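PDB 2QSD: uncharacterized conserved protein from Idiomarina loihiensis, which is of unknown function but belongs to the DUF1543 family and assembles from two copies of the same chain. Local coordinates for residues L10-V15 / H27-V32; H56-V61 / K173-L178. All blocks are in the same frame, centred on the assembly; numbering follows the deposited sequence.

Contact 1 (L10-V15 / H27-V32); sequences LFLVYV and HDIRFV
F11 pairs with V32, V13 with R30 and V15 with D28, each pair trading two backbone hydrogen bonds that tie the strands of an antiparallel hairpin. The six bonds are close to straight; F11 N to V32 O, at 2.8 Å, is the shortest. At the non-hydrogen-bonded pairs, CA-H groups lean on the same carbonyls, as F31 CA does on F11 O at 3.4 Å.

On one face of the sheet, I29 CD1 is wedged between L12 CD1 at 3.6 Å and the edge of the Y14 ring at CD1, while L12 CD2 lies 3.8 Å from F31 CE2. Y14 swings its ring past I29 toward H27, chi1 -175° setting CG trans to N, and its OH comes 3.4 Å from H27 CB. The Y14 and H27 rings are nearly parallel, 9° apart, but slid so far that they barely overlap. On the other face V13 CG1 meets V32 CG2 at 4.0 Å, and helix 41-47 packs against V15 and V32.

The charges also sit on this second face. Within strand 26-34, not across the contact, R30 NH1 bridges to D28 OD2 at 3.0 Å, in the guanidinium plane, and also bonds G21 O of the second subunit, where the backbone N atoms of N23 and I24 hold D28 OD1. The strand pair thus has apolar packing on both faces, with the D28-R30 salt bridge on the V13 face passing into the dimer interface.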
loop_
_atom_site.group_PDB
_atom_site.type_symbol
_atom_site.label_atom_id
_atom_site.label_comp_id
_atom_site.label_asym_id
_atom_site.label_seq_id
_atom_site.Cartn_x
_atom_site.Cartn_y
_atom_site.Cartn_z
ATOM N N LEU A 10 -15.064 11.220 15.145
ATOM C CA LEU A 10 -13.787 10.607 14.815
ATOM C C LEU A 10 -13.968 9.691 13.607
ATOM O O LEU A 10 -14.760 8.742 13.638
ATOM C CB LEU A 10 -13.225 9.816 16.006
ATOM C CG LEU A 10 -11.894 9.087 15.772
ATOM C CD1 LEU A 10 -10.743 10.067 15.541
ATOM C CD2 LEU A 10 -11.566 8.150 16.920
ATOM N N PHE A 11 -13.234 9.990 12.544
ATOM C CA PHE A 11 -13.255 9.180 11.342
ATOM C C PHE A 11 -11.928 8.469 11.147
ATOM O O PHE A 11 -10.856 9.046 11.360
ATOM C CB PHE A 11 -13.511 10.043 10.116
ATOM C CG PHE A 11 -14.859 10.706 10.088
ATOM C CD1 PHE A 11 -14.986 12.054 10.418
ATOM C CD2 PHE A 11 -15.992 10.003 9.678
ATOM C CE1 PHE A 11 -16.222 12.692 10.354
ATOM C CE2 PHE A 11 -17.234 10.627 9.617
ATOM C CZ PHE A 11 -17.349 11.976 9.956
ATOM N N LEU A 12 -12.010 7.210 10.743
ATOM C CA LEU A 12 -10.853 6.484 10.256
ATOM C C LEU A 12 -10.997 6.385 8.741
ATOM O O LEU A 12 -11.955 5.802 8.245
ATOM C CB LEU A 12 -10.739 5.139 10.989
ATOM C CG LEU A 12 -10.470 3.689 10.548
ATOM C CD1 LEU A 12 -9.724 3.472 9.252
ATOM C CD2 LEU A 12 -9.759 2.964 11.684
ATOM N N VAL A 13 -10.059 6.989 8.014
ATOM C CA VAL A 13 -10.144 7.090 6.557
ATOM C C VAL A 13 -9.010 6.338 5.865
ATOM O O VAL A 13 -7.865 6.355 6.315
ATOM C CB VAL A 13 -10.185 8.570 6.060
ATOM C CG1 VAL A 13 -11.392 9.299 6.605
ATOM C CG2 VAL A 13 -8.946 9.325 6.455
ATOM N N TYR A 14 -9.345 5.665 4.775
ATOM C CA TYR A 14 -8.372 4.930 3.985
ATOM C C TYR A 14 -8.183 5.725 2.707
ATOM O O TYR A 14 -9.110 5.878 1.912
ATOM C CB TYR A 14 -8.914 3.536 3.699
ATOM C CG TYR A 14 -7.994 2.575 2.979
ATOM C CD1 TYR A 14 -6.812 2.123 3.570
ATOM C CD2 TYR A 14 -8.340 2.067 1.724
ATOM C CE1 TYR A 14 -5.974 1.219 2.918
ATOM C CE2 TYR A 14 -7.512 1.156 1.057
ATOM C CZ TYR A 14 -6.333 0.739 1.661
ATOM O OH TYR A 14 -5.516 -0.152 1.011
ATOM N N VAL A 15 -6.991 6.279 2.536
ATOM C CA VAL A 15 -6.738 7.168 1.412
ATOM C C VAL A 15 -5.670 6.594 0.502
ATOM O O VAL A 15 -4.876 5.750 0.919
ATOM C CB VAL A 15 -6.363 8.588 1.873
ATOM C CG1 VAL A 15 -7.543 9.237 2.554
ATOM C CG2 VAL A 15 -5.166 8.563 2.821
ATOM N N HIS A 27 -1.262 3.399 -0.196
ATOM C CA HIS A 27 -2.407 3.662 0.667
ATOM C C HIS A 27 -1.992 3.829 2.126
ATOM O O HIS A 27 -1.098 3.139 2.597
ATOM C CB HIS A 27 -3.426 2.526 0.552
ATOM C CG HIS A 27 -3.999 2.369 -0.820
ATOM N ND1 HIS A 27 -3.361 1.661 -1.816
ATOM C CD2 HIS A 27 -5.144 2.842 -1.366
ATOM C CE1 HIS A 27 -4.089 1.702 -2.916
ATOM N NE2 HIS A 27 -5.175 2.414 -2.670
ATOM N N ASP A 28 -2.662 4.731 2.834
ATOM C CA ASP A 28 -2.445 4.915 4.268
ATOM C C ASP A 28 -3.785 5.080 4.995
ATOM O O ASP A 28 -4.789 5.446 4.384
ATOM C CB ASP A 28 -1.540 6.136 4.524
ATOM C CG ASP A 28 -0.985 6.180 5.946
ATOM O OD1 ASP A 28 -0.907 5.114 6.588
ATOM O OD2 ASP A 28 -0.619 7.278 6.422
ATOM N N ILE A 29 -3.783 4.794 6.296
ATOM C CA ILE A 29 -4.921 5.020 7.175
ATOM C C ILE A 29 -4.678 6.286 7.988
ATOM O O ILE A 29 -3.649 6.407 8.656
ATOM C CB ILE A 29 -5.117 3.823 8.127
ATOM C CG1 ILE A 29 -5.602 2.589 7.357
ATOM C CG2 ILE A 29 -6.066 4.166 9.276
ATOM C CD1 ILE A 29 -7.055 2.636 6.994
ATOM N N ARG A 30 -5.611 7.234 7.910
ATOM C CA ARG A 30 -5.547 8.447 8.728
ATOM C C ARG A 30 -6.702 8.506 9.735
ATOM O O ARG A 30 -7.807 8.021 9.464
ATOM C CB ARG A 30 -5.566 9.716 7.862
ATOM C CG ARG A 30 -4.570 9.774 6.702
ATOM C CD ARG A 30 -3.124 9.529 7.133
ATOM N NE ARG A 30 -2.638 10.515 8.094
ATOM C CZ ARG A 30 -1.477 10.424 8.740
ATOM N NH1 ARG A 30 -0.663 9.394 8.531
ATOM N NH2 ARG A 30 -1.129 11.365 9.602
ATOM N N PHE A 31 -6.434 9.103 10.893
ATOM C CA PHE A 31 -7.470 9.435 11.855
ATOM C C PHE A 31 -7.702 10.931 11.795
ATOM O O PHE A 31 -6.751 11.705 11.864
ATOM C CB PHE A 31 -7.068 9.004 13.265
ATOM C CG PHE A 31 -7.073 7.516 13.461
ATOM C CD1 PHE A 31 -5.924 6.761 13.211
ATOM C CD2 PHE A 31 -8.234 6.863 13.881
ATOM C CE1 PHE A 31 -5.932 5.375 13.379
ATOM C CE2 PHE A 31 -8.253 5.478 14.058
ATOM C CZ PHE A 31 -7.100 4.734 13.809
ATOM N N VAL A 32 -8.963 11.333 11.641
ATOM C CA VAL A 32 -9.325 12.747 11.499
ATOM C C VAL A 32 -10.596 13.073 12.287
ATOM O O VAL A 32 -11.436 12.196 12.507
ATOM C CB VAL A 32 -9.517 13.170 10.015
ATOM C CG1 VAL A 32 -8.176 13.311 9.305
ATOM C CG2 VAL A 32 -10.435 12.194 9.266
#

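Contact 2 (H56-V61 / K173-L178); sequences HLDSFV and KGYQPL
L57 and Q176 form the hydrogen-bonded pair here: L57 N gives to Q176 O at 2.7 Å, and Q176 N returns a bond to L57 O. Farther along, G174 N reaches D58 O at 2.8 Å. The register slips by one between L57-Q176 and S59-K173, the extra residue lying in the C-terminal segment where the chain turns at G174; on their other side D58 and S59 form a classic beta bulge facing Y14.

Within strand 56-61, H56 ND1 donates to D58 OD1 at 2.7 Å. D58 OD1 lies in the imidazole plane, but ND1 approaches its syn side 30° out of the carboxylate plane. E25 OE1 holds NE2, so both ring nitrogens are engaged and the ring's rotation is fixed. Y175 lies against that ring in an offset stack, centroids 4.3 Å apart and planes at 23°, with CE1 over the imidazole centre. H56 CB makes a CH-pi contact over the tyrosine face.

Packing then thins outward, with L178 CD1 3.9 Å from L57 CB and S59 CB 4.0 Å from K173 CB. Short strands 172-173 and 175-177, parted by the corner at G174, both pair antiparallel with strand 56-62, whose other side pairs with strand 9-17, while L178 packs on Y41 and I44 of helix 41-47.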
loop_
_atom_site.group_PDB
_atom_site.type_symbol
_atom_site.label_atom_id
_atom_site.label_comp_id
_atom_site.label_asym_id
_atom_site.label_seq_id
_atom_site.Cartn_x
_atom_site.Cartn_y
_atom_site.Cartn_z
ATOM N N HIS A 56 -7.003 10.528 -3.329
ATOM C CA HIS A 56 -8.386 10.073 -3.308
ATOM C C HIS A 56 -8.701 9.295 -2.047
ATOM O O HIS A 56 -7.847 8.600 -1.493
ATOM C CB HIS A 56 -8.709 9.230 -4.549
ATOM C CG HIS A 56 -7.760 8.093 -4.776
ATOM N ND1 HIS A 56 -8.018 6.810 -4.342
ATOM C CD2 HIS A 56 -6.555 8.043 -5.396
ATOM C CE1 HIS A 56 -7.016 6.019 -4.681
ATOM N NE2 HIS A 56 -6.112 6.743 -5.318
ATOM N N LEU A 57 -9.943 9.436 -1.607
ATOM C CA LEU A 57 -10.500 8.698 -0.494
ATOM C C LEU A 57 -11.060 7.374 -1.008
ATOM O O LEU A 57 -11.777 7.356 -2.007
ATOM C CB LEU A 57 -11.613 9.542 0.111
ATOM C CG LEU A 57 -12.278 9.123 1.406
ATOM C CD1 LEU A 57 -11.382 9.446 2.585
ATOM C CD2 LEU A 57 -13.593 9.863 1.499
ATOM N N ASP A 58 -10.740 6.273 -0.328
ATOM C CA ASP A 58 -11.176 4.937 -0.770
ATOM C C ASP A 58 -12.199 4.252 0.136
ATOM O O ASP A 58 -13.116 3.596 -0.348
ATOM C CB ASP A 58 -9.977 4.017 -1.017
ATOM C CG ASP A 58 -9.207 4.389 -2.279
ATOM O OD1 ASP A 58 -9.727 5.190 -3.088
ATOM O OD2 ASP A 58 -8.079 3.881 -2.461
ATOM N N SER A 59 -12.018 4.379 1.447
ATOM C CA SER A 59 -13.041 3.991 2.410
ATOM C C SER A 59 -12.890 4.794 3.691
ATOM O O SER A 59 -11.844 5.390 3.941
ATOM C CB SER A 59 -13.005 2.490 2.709
ATOM O OG SER A 59 -11.809 2.117 3.359
ATOM N N PHE A 60 -13.954 4.818 4.486
ATOM C CA PHE A 60 -13.922 5.420 5.807
ATOM C C PHE A 60 -14.967 4.809 6.730
ATOM O O PHE A 60 -15.934 4.191 6.276
ATOM C CB PHE A 60 -14.093 6.945 5.742
ATOM C CG PHE A 60 -15.470 7.399 5.336
ATOM C CD1 PHE A 60 -15.752 7.685 4.007
ATOM C CD2 PHE A 60 -16.475 7.571 6.285
ATOM C CE1 PHE A 60 -17.016 8.114 3.623
ATOM C CE2 PHE A 60 -17.744 7.992 5.911
ATOM C CZ PHE A 60 -18.015 8.268 4.579
ATOM N N VAL A 61 -14.769 5.012 8.028
ATOM C CA VAL A 61 -15.764 4.675 9.034
ATOM C C VAL A 61 -15.773 5.730 10.133
ATOM O O VAL A 61 -14.723 6.200 10.566
ATOM C CB VAL A 61 -15.559 3.236 9.597
ATOM C CG1 VAL A 61 -14.126 3.025 10.113
ATOM C CG2 VAL A 61 -16.600 2.897 10.666
ATOM N N LYS A 173 -17.362 2.592 0.785
ATOM C CA LYS A 173 -16.156 2.311 0.006
ATOM C C LYS A 173 -16.360 2.668 -1.465
ATOM O O LYS A 173 -17.475 2.594 -1.985
ATOM C CB LYS A 173 -15.670 0.867 0.188
ATOM C CG LYS A 173 -16.681 -0.209 -0.160
ATOM C CD LYS A 173 -16.226 -1.573 0.344
ATOM C CE LYS A 173 -17.328 -2.615 0.182
ATOM N NZ LYS A 173 -17.019 -3.874 0.914
ATOM N N GLY A 174 -15.279 3.076 -2.122
ATOM C CA GLY A 174 -15.329 3.535 -3.506
ATOM C C GLY A 174 -14.110 4.351 -3.884
ATOM O O GLY A 174 -13.006 4.075 -3.416
ATOM N N TYR A 175 -14.313 5.355 -4.733
ATOM C CA TYR A 175 -13.232 6.197 -5.223
ATOM C C TYR A 175 -13.709 7.637 -5.232
ATOM O O TYR A 175 -14.560 8.002 -6.032
ATOM C CB TYR A 175 -12.817 5.766 -6.637
ATOM C CG TYR A 175 -11.566 6.452 -7.167
ATOM C CD1 TYR A 175 -10.314 5.851 -7.045
ATOM C CD2 TYR A 175 -11.638 7.697 -7.796
ATOM C CE1 TYR A 175 -9.165 6.474 -7.534
ATOM C CE2 TYR A 175 -10.498 8.330 -8.280
ATOM C CZ TYR A 175 -9.266 7.715 -8.147
ATOM O OH TYR A 175 -8.141 8.344 -8.635
ATOM N N GLN A 176 -13.152 8.453 -4.345
ATOM C CA GLN A 176 -13.574 9.841 -4.209
ATOM C C GLN A 176 -12.357 10.759 -4.168
ATOM O O GLN A 176 -11.695 10.849 -3.139
ATOM C CB GLN A 176 -14.438 10.017 -2.951
ATOM C CG GLN A 176 -14.952 11.443 -2.686
ATOM C CD GLN A 176 -16.153 11.822 -3.539
ATOM O OE1 GLN A 176 -16.752 10.981 -4.217
ATOM N NE2 GLN A 176 -16.516 13.097 -3.500
ATOM N N PRO A 177 -12.038 11.410 -5.301
ATOM C CA PRO A 177 -10.965 12.397 -5.354
ATOM C C PRO A 177 -11.233 13.555 -4.416
ATOM O O PRO A 177 -12.352 14.051 -4.346
ATOM C CB PRO A 177 -11.004 12.885 -6.805
ATOM C CG PRO A 177 -11.615 11.767 -7.554
ATOM C CD PRO A 177 -12.653 11.214 -6.625
ATOM N N LEU A 178 -10.206 13.947 -3.674
ATOM C CA LEU A 178 -10.271 15.120 -2.827
ATOM C C LEU A 178 -10.068 16.377 -3.677
ATOM O O LEU A 178 -9.182 16.404 -4.536
ATOM C CB LEU A 178 -9.230 15.027 -1.706
ATOM C CG LEU A 178 -9.690 14.314 -0.424
ATOM C CD1 LEU A 178 -9.496 12.818 -0.488
ATOM C CD2 LEU A 178 -8.942 14.859 0.763
#

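Contacts 1 and 2 belong to one antiparallel sheet, their centres about 10 Å apart, and meet where strand 9-17 pairs with strand 56-62. Y14 joins them: its N lies 2.6 Å from S59 O and its O 2.8 Å from D58 N, probable hydrogen bonds that set the bulged residues of contact 2 against the hairpin of contact 1. H27 also packs on D58, with H27 NE2 3.3 Å from D58 OD2. Helix 41-47 touches both contacts, through V15 and V32 in one and L178 in the other. Measured centre to centre, contact 1 lies about 5 Å and contact 2 about 14 Å from the middle of the chain; the second subunit touches contact 1 but not the segments of contact 2.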